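Local coordinates for Roadblock/LAMTOR2 domain-containing protein (Streptomyces avermitilis, PDB 3LEQ) that is of uncharacterised function but belongs to the Roadblock/LC7 family, whose small alpha/beta domains commonly serve as regulatory or scaffolding partners of small GTPases, at residues D20-L25 against S33-F38. Sequence-based numbering, arbitrary orientation.
Sequences DHAVVL and SKSTGF
His21 lies flat over one face of the Phe38 ring in an offset stack, the planes only 7° apart and the centroids 4.2 Å from each other. The histidine CB sits above the middle of the phenyl face, 3.4 Å from the Phe38 centroid, as a CH-pi contact, while the imidazole is shifted toward CD2 and CE2. Phe38 reaches this position with CG anti to its backbone N (chi1 -161°), and its CE1 edge meets Val23 CG1 in the ring plane at 3.5 Å. Replacing Phe38 with an alanine would probably leave the His21 imidazole without its stacking partner and open a gap beside Val23 CG1 and helix 40-55, where Ala43 and Leu46 touch the ring. A water in the imidazole plane links His21 ND1 to Ser35 OG, which also accepts the Ala22 N-H (N to OG 3.1 Å). The hydroxyl appears to stand in for the Ser35 carbonyl, which is taken by Phe38 N in the turn, and Ser35 N bonds Ala22 O at 2.9 Å, close to straight (165°). Farther along, Val24 N binds Ser33 O at 2.9 Å, whereas the return bond from Ser33 N to Val24 O is weak. Lys34 NZ bonds Phe38 O, bridging the type I turn Ser35-Phe38 that follows this antiparallel beta hairpin, whose strand 31-34 is an outermost strand of the five-stranded sheet in the Roadblock/LC7 fold.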
loop_
_atom_site.group_PDB
_atom_site.type_symbol
_atom_site.label_atom_id
_atom_site.label_comp_id
_atom_site.label_asym_id
_atom_site.label_seq_id
_atom_site.Cartn_x
_atom_site.Cartn_y
_atom_site.Cartn_z
ATOM N N ASP A 20 -2.722 -7.073 -4.300
ATOM C CA ASP A 20 -3.506 -7.876 -3.366
ATOM C C ASP A 20 -4.118 -7.065 -2.188
ATOM O O ASP A 20 -5.289 -7.269 -1.825
ATOM C CB ASP A 20 -2.659 -9.032 -2.844
ATOM C CG ASP A 20 -2.506 -10.174 -3.858
ATOM O OD1 ASP A 20 -3.236 -10.229 -4.887
ATOM O OD2 ASP A 20 -1.645 -11.041 -3.609
ATOM N N HIS A 21 -3.334 -6.166 -1.591
ATOM C CA HIS A 21 -3.792 -5.351 -0.462
ATOM C C HIS A 21 -3.126 -3.993 -0.525
ATOM O O HIS A 21 -2.060 -3.857 -1.127
ATOM C CB HIS A 21 -3.456 -5.992 0.903
ATOM C CG HIS A 21 -3.845 -7.434 1.017
ATOM N ND1 HIS A 21 -5.159 -7.850 1.050
ATOM C CD2 HIS A 21 -3.092 -8.554 1.116
ATOM C CE1 HIS A 21 -5.198 -9.170 1.139
ATOM N NE2 HIS A 21 -3.957 -9.623 1.180
ATOM N N ALA A 22 -3.755 -3.007 0.114
ATOM C CA ALA A 22 -3.229 -1.653 0.212
ATOM C C ALA A 22 -3.612 -0.986 1.526
ATOM O O ALA A 22 -4.724 -1.178 2.034
ATOM C CB ALA A 22 -3.720 -0.810 -0.981
ATOM N N VAL A 23 -2.688 -0.208 2.078
ATOM C CA VAL A 23 -2.970 0.615 3.257
ATOM C C VAL A 23 -2.346 1.985 3.088
ATOM O O VAL A 23 -1.395 2.159 2.303
ATOM C CB VAL A 23 -2.402 -0.009 4.575
ATOM C CG1 VAL A 23 -3.030 -1.347 4.862
ATOM C CG2 VAL A 23 -0.873 -0.160 4.530
ATOM N N VAL A 24 -2.868 2.947 3.840
ATOM C CA VAL A 24 -2.212 4.242 3.986
ATOM C C VAL A 24 -1.869 4.428 5.480
ATOM O O VAL A 24 -2.732 4.276 6.354
ATOM C CB VAL A 24 -3.081 5.391 3.482
ATOM C CG1 VAL A 24 -2.435 6.734 3.830
ATOM C CG2 VAL A 24 -3.310 5.268 1.965
ATOM N N LEU A 25 -0.599 4.697 5.753
ATOM C CA LEU A 25 -0.103 4.824 7.123
ATOM C C LEU A 25 0.282 6.273 7.385
ATOM O O LEU A 25 0.843 6.925 6.511
ATOM C CB LEU A 25 1.117 3.911 7.322
ATOM C CG LEU A 25 0.966 2.450 6.855
ATOM C CD1 LEU A 25 2.304 1.723 6.984
ATOM C CD2 LEU A 25 -0.141 1.700 7.651
ATOM N N SER A 33 -6.101 4.179 6.675
ATOM C CA SER A 33 -7.048 3.652 5.705
ATOM C C SER A 33 -6.526 2.325 5.212
ATOM O O SER A 33 -5.304 2.116 5.170
ATOM C CB SER A 33 -7.140 4.621 4.528
ATOM O OG SER A 33 -8.136 4.229 3.612
ATOM N N LYS A 34 -7.436 1.424 4.846
ATOM C CA LYS A 34 -7.047 0.134 4.252
ATOM C C LYS A 34 -8.083 -0.353 3.245
ATOM O O LYS A 34 -9.255 0.034 3.325
ATOM C CB LYS A 34 -6.814 -0.932 5.337
ATOM C CG LYS A 34 -8.076 -1.308 6.108
ATOM C CD LYS A 34 -7.795 -2.207 7.286
ATOM C CE LYS A 34 -9.049 -2.372 8.152
ATOM N NZ LYS A 34 -10.040 -3.301 7.519
ATOM N N SER A 35 -7.661 -1.190 2.295
ATOM C CA SER A 35 -8.620 -1.867 1.415
ATOM C C SER A 35 -9.552 -2.761 2.254
ATOM O O SER A 35 -9.099 -3.437 3.175
ATOM C CB SER A 35 -7.915 -2.656 0.306
ATOM O OG SER A 35 -6.765 -3.335 0.782
ATOM N N THR A 36 -10.844 -2.756 1.927
ATOM C CA THR A 36 -11.879 -3.267 2.848
ATOM C C THR A 36 -11.874 -4.793 3.124
ATOM O O THR A 36 -12.467 -5.269 4.186
ATOM C CB THR A 36 -13.301 -2.759 2.469
ATOM O OG1 THR A 36 -13.749 -3.374 1.249
ATOM C CG2 THR A 36 -13.312 -1.246 2.318
ATOM N N GLY A 37 -11.216 -5.554 2.186
ATOM C CA GLY A 37 -11.043 -7.004 2.405
ATOM C C GLY A 37 -9.716 -7.395 3.060
ATOM O O GLY A 37 -9.313 -8.572 3.007
ATOM N N PHE A 38 -9.055 -6.406 3.685
ATOM C CA PHE A 38 -7.763 -6.585 4.357
ATOM C C PHE A 38 -8.005 -6.499 5.866
ATOM O O PHE A 38 -8.193 -5.403 6.396
ATOM C CB PHE A 38 -6.823 -5.457 3.900
ATOM C CG PHE A 38 -5.335 -5.708 4.117
ATOM C CD1 PHE A 38 -4.460 -4.627 4.190
ATOM C CD2 PHE A 38 -4.809 -6.984 4.220
ATOM C CE1 PHE A 38 -3.082 -4.808 4.363
ATOM C CE2 PHE A 38 -3.440 -7.176 4.397
ATOM C CZ PHE A 38 -2.571 -6.083 4.477
HETATM O O HOH W 1 -7.511 -6.122 0.540
#